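Local coordinates for protein transcription elongation factor SPT6 (Candida glabrata, PDB 3PJP) that binds the phosphorylated C-terminal repeat domain of RNA polymerase II through its tandem SH2 domain and probably acts as a histone H3-H4 chaperone during transcription elongation, at residues Q62-E67 and V75-G80; I8-Y13 and D85-I90; V34-S39 and A46-L51; K53-H58 and E142-F147. All coordinates share one frame; numbering follows the deposited sequence.

Contact 1 (Q62-E67 and V75-G80); sequences QELEKE and VLVVEG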
loop_
_atom_site.group_PDB
_atom_site.type_symbol
_atom_site.label_atom_id
_atom_site.label_comp_id
_atom_site.label_asym_id
_atom_site.label_seq_id
_atom_site.Cartn_x
_atom_site.Cartn_y
_atom_site.Cartn_z
ATOM N N GLN A 62 3.914 -7.740 -15.346
ATOM C CA GLN A 62 4.487 -8.819 -16.146
ATOM C C GLN A 62 3.598 -9.111 -17.355
ATOM O O GLN A 62 2.374 -9.277 -17.232
ATOM C CB GLN A 62 4.649 -10.085 -15.302
ATOM C CG GLN A 62 4.980 -11.350 -16.095
ATOM C CD GLN A 62 6.463 -11.526 -16.359
ATOM O OE1 GLN A 62 7.259 -11.682 -15.428
ATOM N NE2 GLN A 62 6.846 -11.505 -17.636
ATOM N N GLU A 63 4.200 -9.182 -18.538
ATOM C CA GLU A 63 3.423 -9.526 -19.730
ATOM C C GLU A 63 3.440 -11.017 -20.004
ATOM O O GLU A 63 4.450 -11.682 -19.801
ATOM C CB GLU A 63 3.990 -8.827 -20.954
ATOM C CG GLU A 63 3.961 -7.338 -20.905
ATOM C CD GLU A 63 4.569 -6.762 -22.162
ATOM O OE1 GLU A 63 5.808 -6.709 -22.230
ATOM O OE2 GLU A 63 3.811 -6.401 -23.084
ATOM N N LEU A 64 2.312 -11.530 -20.481
ATOM C CA LEU A 64 2.240 -12.875 -21.023
ATOM C C LEU A 64 1.595 -12.813 -22.397
ATOM O O LEU A 64 0.913 -11.843 -22.734
ATOM C CB LEU A 64 1.389 -13.781 -20.136
ATOM C CG LEU A 64 1.618 -13.765 -18.626
ATOM C CD1 LEU A 64 0.602 -14.669 -17.968
ATOM C CD2 LEU A 64 3.042 -14.181 -18.273
ATOM N N GLU A 65 1.790 -13.871 -23.178
ATOM C CA GLU A 65 1.161 -13.990 -24.488
ATOM C C GLU A 65 1.457 -12.794 -25.397
ATOM O O GLU A 65 0.555 -12.211 -26.003
ATOM C CB GLU A 65 -0.347 -14.217 -24.339
ATOM C CG GLU A 65 -0.668 -15.384 -23.399
ATOM C CD GLU A 65 -2.150 -15.726 -23.364
ATOM O OE1 GLU A 65 -2.957 -14.992 -23.957
ATOM O OE2 GLU A 65 -2.506 -16.743 -22.737
ATOM N N LYS A 66 2.732 -12.424 -25.457
ATOM C CA LYS A 66 3.213 -11.470 -26.445
ATOM C C LYS A 66 3.428 -12.212 -27.763
ATOM O O LYS A 66 3.937 -13.331 -27.768
ATOM C CB LYS A 66 4.535 -10.868 -25.972
ATOM C CG LYS A 66 4.467 -10.161 -24.620
ATOM C CD LYS A 66 5.852 -10.051 -23.956
ATOM C CE LYS A 66 6.856 -9.268 -24.798
ATOM N NZ LYS A 66 6.543 -7.817 -24.821
ATOM N N GLU A 67 3.036 -11.601 -28.876
ATOM C CA GLU A 67 3.233 -12.224 -30.191
ATOM C C GLU A 67 4.711 -12.302 -30.557
ATOM O O GLU A 67 5.149 -13.228 -31.234
ATOM C CB GLU A 67 2.469 -11.477 -31.288
ATOM C CG GLU A 67 2.649 -12.112 -32.678
ATOM C CD GLU A 67 1.753 -11.506 -33.742
ATOM O OE1 GLU A 67 1.102 -10.475 -33.463
ATOM O OE2 GLU A 67 1.705 -12.065 -34.862
ATOM N N VAL A 75 -2.103 -10.606 -22.038
ATOM C CA VAL A 75 -2.445 -10.765 -20.624
ATOM C C VAL A 75 -1.377 -10.036 -19.826
ATOM O O VAL A 75 -0.195 -10.213 -20.092
ATOM C CB VAL A 75 -2.471 -12.259 -20.209
ATOM C CG1 VAL A 75 -2.727 -12.427 -18.707
ATOM C CG2 VAL A 75 -3.553 -13.010 -20.981
ATOM N N LEU A 76 -1.801 -9.204 -18.876
ATOM C CA LEU A 76 -0.878 -8.465 -18.022
ATOM C C LEU A 76 -1.097 -8.845 -16.577
ATOM O O LEU A 76 -2.226 -8.866 -16.109
ATOM C CB LEU A 76 -1.111 -6.965 -18.180
ATOM C CG LEU A 76 -1.078 -6.394 -19.602
ATOM C CD1 LEU A 76 -1.450 -4.923 -19.554
ATOM C CD2 LEU A 76 0.273 -6.602 -20.284
ATOM N N VAL A 77 -0.006 -9.114 -15.870
ATOM C CA VAL A 77 -0.105 -9.606 -14.492
ATOM C C VAL A 77 0.431 -8.576 -13.505
ATOM O O VAL A 77 1.546 -8.076 -13.661
ATOM C CB VAL A 77 0.666 -10.918 -14.316
ATOM C CG1 VAL A 77 0.438 -11.480 -12.905
ATOM C CG2 VAL A 77 0.212 -11.929 -15.350
ATOM N N VAL A 78 -0.384 -8.231 -12.511
ATOM C CA VAL A 78 0.062 -7.358 -11.435
ATOM C C VAL A 78 -0.226 -8.039 -10.105
ATOM O O VAL A 78 -1.366 -8.391 -9.820
ATOM C CB VAL A 78 -0.652 -6.002 -11.434
ATOM C CG1 VAL A 78 -0.012 -5.083 -10.390
ATOM C CG2 VAL A 78 -0.562 -5.357 -12.803
ATOM N N GLU A 79 0.827 -8.217 -9.314
ATOM C CA GLU A 79 0.721 -8.866 -8.007
ATOM C C GLU A 79 -0.170 -10.099 -8.027
ATOM O O GLU A 79 -1.091 -10.238 -7.209
ATOM C CB GLU A 79 0.250 -7.857 -6.960
ATOM C CG GLU A 79 1.158 -6.644 -6.879
ATOM C CD GLU A 79 0.946 -5.828 -5.625
ATOM O OE1 GLU A 79 0.330 -6.346 -4.668
ATOM O OE2 GLU A 79 1.404 -4.667 -5.597
ATOM N N GLY A 80 0.093 -10.989 -8.979
ATOM C CA GLY A 80 -0.566 -12.282 -8.998
ATOM C C GLY A 80 -1.914 -12.289 -9.690
ATOM O O GLY A 80 -2.502 -13.347 -9.902
#
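Backbone bonds pair Gln62 with Val77 and Leu64 with Val75 as antiparallel hydrogen-bonded pairs. Val77 N reaches Gln62 O at 2.7 Å, and Gln62 N returns to Val77 O. Leu64 N bonds Val75 O, whereas Val75 N to Leu64 O, at 3.3 Å, is weak. Glu63 and Leu76 form the non-hydrogen-bonded pair between them. The two strands are the arms of a beta hairpin in the central sheet of the N-terminal SH2 domain. On the face of Gln62, Leu64, Val75 and Val77 the apolar packing runs through Leu64, whose CD1 lies 3.8 Å from Val77 CG2 and 4.1 Å from Val75 CG1. Leu64 CG is anti to the carbonyl carbon (chi1 -47°), which brings CD1 to the two valines. The other face turns inward: Glu63 CG lies beside Leu76 CD2 at 3.8 Å, and Leu76 continues onto Leu86 and Ile89 of helix 86-105. Glu63 OE1 takes a salt bridge from Lys66 NZ at 2.9 Å, met from above the carboxylate plane, while OE2 bonds Gly73 N and forms a salt bridge with Arg6.

Contact 2 (I8-Y13 and D85-I90); sequences INHPYY and DLDQII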
loop_
_atom_site.group_PDB
_atom_site.type_symbol
_atom_site.label_atom_id
_atom_site.label_comp_id
_atom_site.label_asym_id
_atom_site.label_seq_id
_atom_site.Cartn_x
_atom_site.Cartn_y
_atom_site.Cartn_z
ATOM N N ILE A 8 4.067 1.670 -27.008
ATOM C CA ILE A 8 2.893 1.585 -26.136
ATOM C C ILE A 8 1.984 2.803 -26.312
ATOM O O ILE A 8 2.351 3.922 -25.942
ATOM C CB ILE A 8 3.268 1.477 -24.642
ATOM C CG1 ILE A 8 4.038 0.180 -24.357
ATOM C CG2 ILE A 8 2.014 1.560 -23.789
ATOM C CD1 ILE A 8 3.196 -1.076 -24.418
ATOM N N ASN A 9 0.795 2.573 -26.859
ATOM C CA ASN A 9 -0.154 3.649 -27.124
ATOM C C ASN A 9 -1.119 3.894 -25.976
ATOM O O ASN A 9 -2.275 3.472 -26.025
ATOM C CB ASN A 9 -0.955 3.351 -28.395
ATOM C CG ASN A 9 -0.068 3.022 -29.580
ATOM O OD1 ASN A 9 -0.244 1.992 -30.234
ATOM N ND2 ASN A 9 0.897 3.896 -29.861
ATOM N N HIS A 10 -0.646 4.575 -24.941
ATOM C CA HIS A 10 -1.503 4.948 -23.828
ATOM C C HIS A 10 -1.164 6.356 -23.365
ATOM O O HIS A 10 0.012 6.719 -23.272
ATOM C CB HIS A 10 -1.354 3.956 -22.665
ATOM C CG HIS A 10 -2.381 4.128 -21.588
ATOM N ND1 HIS A 10 -2.353 5.175 -20.692
ATOM C CD2 HIS A 10 -3.465 3.384 -21.263
ATOM C CE1 HIS A 10 -3.379 5.074 -19.868
ATOM N NE2 HIS A 10 -4.068 3.995 -20.191
ATOM N N PRO A 11 -2.190 7.148 -23.041
ATOM C CA PRO A 11 -2.008 8.548 -22.642
ATOM C C PRO A 11 -1.041 8.746 -21.482
ATOM O O PRO A 11 -0.401 9.791 -21.402
ATOM C CB PRO A 11 -3.418 8.979 -22.220
ATOM C CG PRO A 11 -4.325 8.068 -22.933
ATOM C CD PRO A 11 -3.610 6.756 -23.035
ATOM N N TYR A 12 -0.950 7.773 -20.579
ATOM C CA TYR A 12 -0.068 7.918 -19.426
ATOM C C TYR A 12 1.239 7.153 -19.564
ATOM O O TYR A 12 1.981 7.012 -18.583
ATOM C CB TYR A 12 -0.804 7.495 -18.142
ATOM C CG TYR A 12 -1.793 8.527 -17.652
ATOM C CD1 TYR A 12 -1.397 9.546 -16.801
ATOM C CD2 TYR A 12 -3.122 8.489 -18.051
ATOM C CE1 TYR A 12 -2.295 10.498 -16.358
ATOM C CE2 TYR A 12 -4.027 9.438 -17.613
ATOM C CZ TYR A 12 -3.609 10.435 -16.762
ATOM O OH TYR A 12 -4.508 11.380 -16.322
ATOM N N TYR A 13 1.522 6.647 -20.763
ATOM C CA TYR A 13 2.791 5.952 -20.994
ATOM C C TYR A 13 3.930 6.876 -21.408
ATOM O O TYR A 13 3.829 7.594 -22.404
ATOM C CB TYR A 13 2.665 4.833 -22.029
ATOM C CG TYR A 13 3.991 4.164 -22.295
ATOM C CD1 TYR A 13 4.816 4.591 -23.328
ATOM C CD2 TYR A 13 4.445 3.133 -21.480
ATOM C CE1 TYR A 13 6.046 3.994 -23.559
ATOM C CE2 TYR A 13 5.668 2.528 -21.711
ATOM C CZ TYR A 13 6.465 2.962 -22.754
ATOM O OH TYR A 13 7.685 2.364 -22.986
ATOM N N ASP A 85 -5.657 -5.636 -20.121
ATOM C CA ASP A 85 -5.017 -4.466 -20.715
ATOM C C ASP A 85 -4.746 -3.390 -19.671
ATOM O O ASP A 85 -5.149 -3.519 -18.508
ATOM C CB ASP A 85 -5.882 -3.915 -21.858
ATOM C CG ASP A 85 -7.307 -3.640 -21.419
ATOM O OD1 ASP A 85 -7.488 -2.755 -20.560
ATOM O OD2 ASP A 85 -8.243 -4.304 -21.928
ATOM N N LEU A 86 -4.052 -2.335 -20.086
ATOM C CA LEU A 86 -3.626 -1.305 -19.146
ATOM C C LEU A 86 -4.808 -0.534 -18.579
ATOM O O LEU A 86 -4.800 -0.157 -17.414
ATOM C CB LEU A 86 -2.651 -0.333 -19.829
ATOM C CG LEU A 86 -1.283 -0.925 -20.174
ATOM C CD1 LEU A 86 -0.536 0.005 -21.124
ATOM C CD2 LEU A 86 -0.453 -1.166 -18.943
ATOM N N ASP A 87 -5.827 -0.277 -19.391
ATOM C CA ASP A 87 -6.967 0.465 -18.870
ATOM C C ASP A 87 -7.692 -0.311 -17.770
ATOM O O ASP A 87 -8.202 0.277 -16.817
ATOM C CB ASP A 87 -7.939 0.834 -19.990
ATOM C CG ASP A 87 -7.423 1.979 -20.836
ATOM O OD1 ASP A 87 -6.841 2.924 -20.263
ATOM O OD2 ASP A 87 -7.594 1.931 -22.067
ATOM N N GLN A 88 -7.741 -1.627 -17.916
ATOM C CA GLN A 88 -8.384 -2.466 -16.901
ATOM C C GLN A 88 -7.581 -2.426 -15.599
ATOM O O GLN A 88 -8.162 -2.409 -14.504
ATOM C CB GLN A 88 -8.557 -3.914 -17.376
ATOM C CG GLN A 88 -9.362 -4.768 -16.395
ATOM C CD GLN A 88 -9.368 -6.228 -16.767
ATOM O OE1 GLN A 88 -8.690 -6.641 -17.705
ATOM N NE2 GLN A 88 -10.138 -7.021 -16.037
ATOM N N ILE A 89 -6.255 -2.425 -15.721
ATOM C CA ILE A 89 -5.371 -2.288 -14.552
ATOM C C ILE A 89 -5.637 -0.967 -13.853
ATOM O O ILE A 89 -5.743 -0.916 -12.641
ATOM C CB ILE A 89 -3.878 -2.405 -14.924
ATOM C CG1 ILE A 89 -3.547 -3.837 -15.342
ATOM C CG2 ILE A 89 -2.964 -1.975 -13.751
ATOM C CD1 ILE A 89 -2.171 -4.005 -15.925
ATOM N N ILE A 90 -5.760 0.115 -14.613
ATOM C CA ILE A 90 -6.062 1.399 -13.989
ATOM C C ILE A 90 -7.376 1.385 -13.197
ATOM O O ILE A 90 -7.434 1.872 -12.073
ATOM C CB ILE A 90 -6.015 2.540 -15.025
ATOM C CG1 ILE A 90 -4.596 2.655 -15.579
ATOM C CG2 ILE A 90 -6.462 3.860 -14.410
ATOM C CD1 ILE A 90 -4.515 3.288 -16.962
#
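With CG anti to the backbone N (chi1 -169°), the His10 ring extends from the chain toward the first turn of helix 86-105, where Asp87 CG stands beside its own backbone N (chi1 -76°) and brings the carboxylate to the ring. The contact joins the N-terminal loop of the first SH2 domain to the helix packed on its central sheet. Ile8 CG2 meets Leu86 CD1 at 4.0 Å, the two side chains crossing at about a right angle, and Leu86 also rests on Ile35 and Leu76 of the sheet. The end of Ile90 comes from the opposite direction to His10, its CD1 3.3 Å from NE2. Both ring nitrogens are engaged: His10 ND1 accepts from Tyr12 N at 3.0 Å, within the type I turn from His10 to Tyr13, which helps fix the ring's rotation. On the helix side, Asp85 serves as N-cap, its OD1 taking Gln88 N. His10 NE2 donates to Asp87 OD1 at 3.0 Å, a bent bond of 138° that meets the oxygen from above the carboxylate plane.

Contact 3 (V34-S39 and A46-L51); sequences VIRQSS and AITWKL. With ACT (acetate ion), chain C.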
loop_
_atom_site.group_PDB
_atom_site.type_symbol
_atom_site.label_atom_id
_atom_site.label_comp_id
_atom_site.label_asym_id
_atom_site.label_seq_id
_atom_site.Cartn_x
_atom_site.Cartn_y
_atom_site.Cartn_z
ATOM N N VAL A 34 2.210 7.276 -13.708
ATOM C CA VAL A 34 2.606 7.045 -15.088
ATOM C C VAL A 34 2.795 5.557 -15.302
ATOM O O VAL A 34 3.127 4.819 -14.368
ATOM C CB VAL A 34 3.927 7.752 -15.455
ATOM C CG1 VAL A 34 3.738 9.270 -15.476
ATOM C CG2 VAL A 34 5.045 7.338 -14.503
ATOM N N ILE A 35 2.563 5.116 -16.530
ATOM C CA ILE A 35 2.982 3.795 -16.958
ATOM C C ILE A 35 4.334 4.000 -17.643
ATOM O O ILE A 35 4.548 5.005 -18.316
ATOM C CB ILE A 35 1.956 3.196 -17.934
ATOM C CG1 ILE A 35 0.556 3.331 -17.348
ATOM C CG2 ILE A 35 2.295 1.755 -18.271
ATOM C CD1 ILE A 35 -0.537 2.784 -18.244
ATOM N N ARG A 36 5.263 3.072 -17.461
ATOM C CA ARG A 36 6.603 3.302 -17.981
ATOM C C ARG A 36 7.347 2.028 -18.339
ATOM O O ARG A 36 6.855 0.907 -18.134
ATOM C CB ARG A 36 7.438 4.105 -16.979
ATOM C CG ARG A 36 7.579 3.426 -15.621
ATOM C CD ARG A 36 8.581 4.185 -14.749
ATOM N NE ARG A 36 8.735 3.610 -13.411
ATOM C CZ ARG A 36 9.521 2.577 -13.120
ATOM N NH1 ARG A 36 10.205 1.968 -14.079
ATOM N NH2 ARG A 36 9.616 2.140 -11.868
ATOM N N GLN A 37 8.544 2.240 -18.866
ATOM C CA GLN A 37 9.525 1.204 -19.139
ATOM C C GLN A 37 9.929 0.540 -17.828
ATOM O O GLN A 37 10.099 1.212 -16.813
ATOM C CB GLN A 37 10.742 1.854 -19.816
ATOM C CG GLN A 37 12.014 1.020 -19.869
ATOM C CD GLN A 37 13.232 1.848 -20.285
ATOM O OE1 GLN A 37 13.513 2.016 -21.473
ATOM N NE2 GLN A 37 13.950 2.374 -19.302
ATOM N N SER A 38 10.049 -0.784 -17.845
ATOM C CA SER A 38 10.556 -1.516 -16.699
ATOM C C SER A 38 12.047 -1.795 -16.849
ATOM O O SER A 38 12.524 -2.098 -17.940
ATOM C CB SER A 38 9.800 -2.832 -16.540
ATOM O OG SER A 38 10.405 -3.643 -15.556
ATOM N N SER A 39 12.750 -1.612 -15.732
ATOM C CA SER A 39 14.199 -1.725 -15.632
ATOM C C SER A 39 14.750 -2.774 -16.578
ATOM O O SER A 39 15.243 -2.454 -17.659
ATOM C CB SER A 39 14.587 -2.075 -14.193
ATOM O OG SER A 39 15.775 -1.413 -13.800
ATOM N N ALA A 46 5.879 -1.024 -16.077
ATOM C CA ALA A 46 5.789 -0.597 -14.689
ATOM C C ALA A 46 4.841 0.577 -14.511
ATOM O O ALA A 46 4.618 1.356 -15.431
ATOM C CB ALA A 46 7.180 -0.257 -14.144
ATOM N N ILE A 47 4.263 0.685 -13.323
ATOM C CA ILE A 47 3.492 1.867 -12.970
ATOM C C ILE A 47 4.128 2.511 -11.754
ATOM O O ILE A 47 4.428 1.835 -10.777
ATOM C CB ILE A 47 2.020 1.539 -12.678
ATOM C CG1 ILE A 47 1.260 1.295 -13.981
ATOM C CG2 ILE A 47 1.351 2.669 -11.910
ATOM C CD1 ILE A 47 -0.154 0.761 -13.763
ATOM N N THR A 48 4.360 3.817 -11.825
ATOM C CA THR A 48 4.785 4.558 -10.645
ATOM C C THR A 48 3.647 5.471 -10.245
ATOM O O THR A 48 3.049 6.121 -11.095
ATOM C CB THR A 48 6.042 5.416 -10.921
ATOM O OG1 THR A 48 7.130 4.561 -11.290
ATOM C CG2 THR A 48 6.412 6.222 -9.690
ATOM N N TRP A 49 3.324 5.510 -8.957
ATOM C CA TRP A 49 2.258 6.396 -8.509
ATOM C C TRP A 49 2.610 7.083 -7.207
ATOM O O TRP A 49 3.480 6.618 -6.460
ATOM C CB TRP A 49 0.904 5.674 -8.437
ATOM C CG TRP A 49 0.750 4.565 -7.392
ATOM C CD1 TRP A 49 1.280 3.311 -7.440
ATOM C CD2 TRP A 49 -0.021 4.633 -6.192
ATOM N NE1 TRP A 49 0.888 2.581 -6.324
ATOM C CE2 TRP A 49 0.089 3.380 -5.545
ATOM C CE3 TRP A 49 -0.800 5.631 -5.601
ATOM C CZ2 TRP A 49 -0.551 3.104 -4.332
ATOM C CZ3 TRP A 49 -1.429 5.363 -4.408
ATOM C CH2 TRP A 49 -1.303 4.108 -3.778
ATOM N N LYS A 50 1.947 8.205 -6.949
ATOM C CA LYS A 50 2.274 9.027 -5.789
ATOM C C LYS A 50 1.315 8.777 -4.631
ATOM O O LYS A 50 0.106 8.927 -4.769
ATOM C CB LYS A 50 2.283 10.516 -6.152
ATOM C CG LYS A 50 2.695 11.418 -4.987
ATOM C CD LYS A 50 2.625 12.906 -5.351
ATOM C CE LYS A 50 3.035 13.753 -4.144
ATOM N NZ LYS A 50 3.067 15.209 -4.437
ATOM N N LEU A 51 1.866 8.399 -3.483
ATOM C CA LEU A 51 1.054 8.158 -2.298
ATOM C C LEU A 51 0.951 9.405 -1.434
ATOM O O LEU A 51 -0.070 9.648 -0.795
ATOM C CB LEU A 51 1.663 7.045 -1.442
ATOM C CG LEU A 51 1.490 5.600 -1.926
ATOM C CD1 LEU A 51 2.442 5.283 -3.063
ATOM C CD2 LEU A 51 1.713 4.631 -0.760
HETATM C C ACT C . 11.683 -0.674 -12.578
HETATM O O ACT C . 11.436 0.142 -11.668
HETATM O OXT ACT C . 12.070 -0.186 -13.663
HETATM C CH3 ACT C . 11.521 -2.150 -12.375
#
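Arg36 and Thr48 meet side chain to side chain: NE donates to OG1 at 2.8 Å in a nearly straight bond (172°) lying in the guanidinium plane. Thr48 OG1 is also hydrogen-bonded to His58 ND1, so two side chains grip the hydroxyl. With CG between the backbone N and carbonyl carbon (chi1 59°) and the chain extended to NE, the guanidinium is carried across the neighbouring strand, one face over Ala46 CB. This hairpin of strands 33-37 and 44-52 belongs to the central sheet of the N-terminal SH2 domain, and Arg36 probably corresponds to the family's phosphate-binding arginine, consistent with the bound anion. An acetate, probably from the crystallisation liquor, sits at the guanidinium edge. Arg36 NH2 reaches its O at 2.7 Å and NH1 its OXT at 2.9 Å, a two-pronged grip, and Ser39 N probably adds a second donor to OXT. Arg36 NH1 also donates, in a bent bond, to Gln37 O at 2.8 Å. In the backbone, Val34 pairs with Thr48 and Arg36 with Ala46, each through two reciprocal bonds; Arg36 N to Ala46 O is 2.7 Å. On the other face Ile35 CG1 and Ile47 CG1 pack side by side at 4.0 Å.

Contact 4 (K53-H58 and E142-F147); sequences KDLFQH and ENPGWF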
loop_
_atom_site.group_PDB
_atom_site.type_symbol
_atom_site.label_atom_id
_atom_site.label_comp_id
_atom_site.label_asym_id
_atom_site.label_seq_id
_atom_site.Cartn_x
_atom_site.Cartn_y
_atom_site.Cartn_z
ATOM N N LYS A 53 3.623 13.193 -0.109
ATOM C CA LYS A 53 4.817 14.007 -0.332
ATOM C C LYS A 53 6.081 13.148 -0.388
ATOM O O LYS A 53 6.412 12.443 0.563
ATOM C CB LYS A 53 4.951 15.087 0.745
ATOM C CG LYS A 53 6.196 15.961 0.606
ATOM C CD LYS A 53 6.194 17.093 1.630
ATOM C CE LYS A 53 7.559 17.774 1.735
ATOM N NZ LYS A 53 7.929 18.517 0.497
ATOM N N ASP A 54 6.771 13.205 -1.523
ATOM C CA ASP A 54 7.999 12.446 -1.726
ATOM C C ASP A 54 7.856 10.951 -1.436
ATOM O O ASP A 54 8.837 10.280 -1.100
ATOM C CB ASP A 54 9.134 13.062 -0.897
ATOM C CG ASP A 54 9.413 14.518 -1.287
ATOM O OD1 ASP A 54 9.225 14.868 -2.476
ATOM O OD2 ASP A 54 9.807 15.318 -0.407
ATOM N N LEU A 55 6.637 10.426 -1.576
ATOM C CA LEU A 55 6.379 9.012 -1.304
ATOM C C LEU A 55 5.739 8.345 -2.520
ATOM O O LEU A 55 4.599 8.647 -2.882
ATOM C CB LEU A 55 5.493 8.852 -0.061
ATOM C CG LEU A 55 5.252 7.433 0.462
ATOM C CD1 LEU A 55 6.548 6.786 0.945
ATOM C CD2 LEU A 55 4.213 7.430 1.573
ATOM N N PHE A 56 6.490 7.459 -3.169
ATOM C CA PHE A 56 6.032 6.856 -4.413
ATOM C C PHE A 56 6.171 5.356 -4.390
ATOM O O PHE A 56 7.125 4.812 -3.818
ATOM C CB PHE A 56 6.847 7.362 -5.600
ATOM C CG PHE A 56 7.072 8.833 -5.590
ATOM C CD1 PHE A 56 6.166 9.687 -6.201
ATOM C CD2 PHE A 56 8.186 9.368 -4.964
ATOM C CE1 PHE A 56 6.385 11.066 -6.195
ATOM C CE2 PHE A 56 8.401 10.732 -4.960
ATOM C CZ PHE A 56 7.496 11.577 -5.564
ATOM N N GLN A 57 5.237 4.696 -5.060
ATOM C CA GLN A 57 5.319 3.260 -5.218
ATOM C C GLN A 57 5.511 2.877 -6.671
ATOM O O GLN A 57 4.885 3.450 -7.570
ATOM C CB GLN A 57 4.075 2.585 -4.642
ATOM C CG GLN A 57 4.052 1.087 -4.844
ATOM C CD GLN A 57 2.890 0.440 -4.137
ATOM O OE1 GLN A 57 1.759 0.449 -4.629
ATOM N NE2 GLN A 57 3.153 -0.108 -2.954
ATOM N N HIS A 58 6.383 1.902 -6.894
ATOM C CA HIS A 58 6.596 1.342 -8.215
ATOM C C HIS A 58 5.997 -0.060 -8.272
ATOM O O HIS A 58 6.292 -0.911 -7.423
ATOM C CB HIS A 58 8.088 1.323 -8.530
ATOM C CG HIS A 58 8.743 2.666 -8.414
ATOM N ND1 HIS A 58 8.835 3.542 -9.474
ATOM C CD2 HIS A 58 9.339 3.282 -7.365
ATOM C CE1 HIS A 58 9.463 4.639 -9.086
ATOM N NE2 HIS A 58 9.780 4.507 -7.810
ATOM N N GLU A 142 9.577 4.661 4.697
ATOM C CA GLU A 142 10.751 4.053 4.084
ATOM C C GLU A 142 10.414 2.847 3.218
ATOM O O GLU A 142 11.247 2.372 2.448
ATOM C CB GLU A 142 11.784 3.685 5.152
ATOM C CG GLU A 142 12.431 4.902 5.821
ATOM C CD GLU A 142 11.505 5.580 6.814
ATOM O OE1 GLU A 142 11.623 6.811 7.012
ATOM O OE2 GLU A 142 10.661 4.873 7.403
ATOM N N ASN A 143 9.191 2.348 3.347
ATOM C CA ASN A 143 8.754 1.216 2.552
ATOM C C ASN A 143 7.392 1.552 1.984
ATOM O O ASN A 143 6.373 1.172 2.556
ATOM C CB ASN A 143 8.675 -0.043 3.411
ATOM C CG ASN A 143 9.987 -0.350 4.096
ATOM O OD1 ASN A 143 10.774 -1.162 3.617
ATOM N ND2 ASN A 143 10.245 0.333 5.198
ATOM N N PRO A 144 7.366 2.303 0.872
ATOM C CA PRO A 144 6.107 2.841 0.352
ATOM C C PRO A 144 5.044 1.782 0.120
ATOM O O PRO A 144 5.284 0.752 -0.513
ATOM C CB PRO A 144 6.517 3.463 -0.990
ATOM C CG PRO A 144 7.950 3.813 -0.811
ATOM C CD PRO A 144 8.519 2.717 0.052
ATOM N N GLY A 145 3.862 2.052 0.644
ATOM C CA GLY A 145 2.756 1.128 0.535
ATOM C C GLY A 145 2.504 0.351 1.805
ATOM O O GLY A 145 1.514 -0.353 1.890
ATOM N N TRP A 146 3.398 0.479 2.783
ATOM C CA TRP A 146 3.202 -0.170 4.085
ATOM C C TRP A 146 2.715 0.853 5.096
ATOM O O TRP A 146 2.943 2.052 4.945
ATOM C CB TRP A 146 4.491 -0.818 4.598
ATOM C CG TRP A 146 4.882 -2.088 3.896
ATOM C CD1 TRP A 146 5.605 -2.200 2.747
ATOM C CD2 TRP A 146 4.583 -3.415 4.314
ATOM N NE1 TRP A 146 5.773 -3.522 2.417
ATOM C CE2 TRP A 146 5.157 -4.290 3.371
ATOM C CE3 TRP A 146 3.886 -3.954 5.399
ATOM C CZ2 TRP A 146 5.046 -5.674 3.476
ATOM C CZ3 TRP A 146 3.767 -5.330 5.494
ATOM C CH2 TRP A 146 4.341 -6.173 4.536
ATOM N N PHE A 147 2.040 0.346 6.125
ATOM C CA PHE A 147 1.599 1.124 7.257
ATOM C C PHE A 147 2.152 0.452 8.513
ATOM O O PHE A 147 2.360 -0.776 8.547
ATOM C CB PHE A 147 0.075 1.124 7.350
ATOM C CG PHE A 147 -0.597 1.888 6.252
ATOM C CD1 PHE A 147 -0.985 3.202 6.449
ATOM C CD2 PHE A 147 -0.840 1.292 5.032
ATOM C CE1 PHE A 147 -1.607 3.918 5.437
ATOM C CE2 PHE A 147 -1.464 2.001 4.013
ATOM C CZ PHE A 147 -1.843 3.317 4.223
HETATM O O HOH W 1 1.549 -1.438 -1.088
#
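The junction between the two SH2 domains is met here, where strand 55-64 of the first domain packs against the type II beta turn, Asn143 to Trp146, that leads into strand 146-152 of the second. Pro144 is the main contact residue on the turn. Pro144 CB lies 3.2 Å from Phe56 O, and Pro144 CG is 3.7 Å from Leu55 CD1. Leu55 and Pro144 cross at a slant. Leu55 CG is anti to the backbone N (chi1 -173°), which carries the methyl toward the proline ring. The Phe56 side chain packs on helix 18-25, and the residue meets the turn through its carbonyl oxygen. Gln57 supplies the polar part, with its chain extended so that the amide reaches the turn. OE1 is held by Trp49 NE1 and Lys97 NZ, which helps fix the amide and directs NE2 at the turn. Gly145, third in the turn with a positive phi (103°), brings only its CA, 3.7 Å from Gln57 NE2. The direct bond, Gln57 NE2 to Pro144 O at 3.4 Å, is weak and bent (138°). A water gives a second route: Gln57 NE2 donates to it at 2.8 Å, and it donates in turn to Gly145 O at 3.2 Å.

In the fold
From the N terminus, the 8-13 loop opens contact 2, which closes only at 85-90, so contacts 3 and 1 both fall within its span. Contact 3 closes first, as a hairpin between 34-39 and 46-51; contact 1 then closes a second one farther along the same sheet. Contact 4 opens at 53-58, inside that span, and closes at 142-147, so it crosses contact 2 and encloses contact 1. Strand 55-64 serves contacts 1 and 4 at its two ends. Tyr12 hydrogen-bonds Ile35, tying contact 2 to contact 3, and Leu76 packs on Leu86, tying contact 1 to contact 2. Contact 4 joins this first SH2 domain to the second.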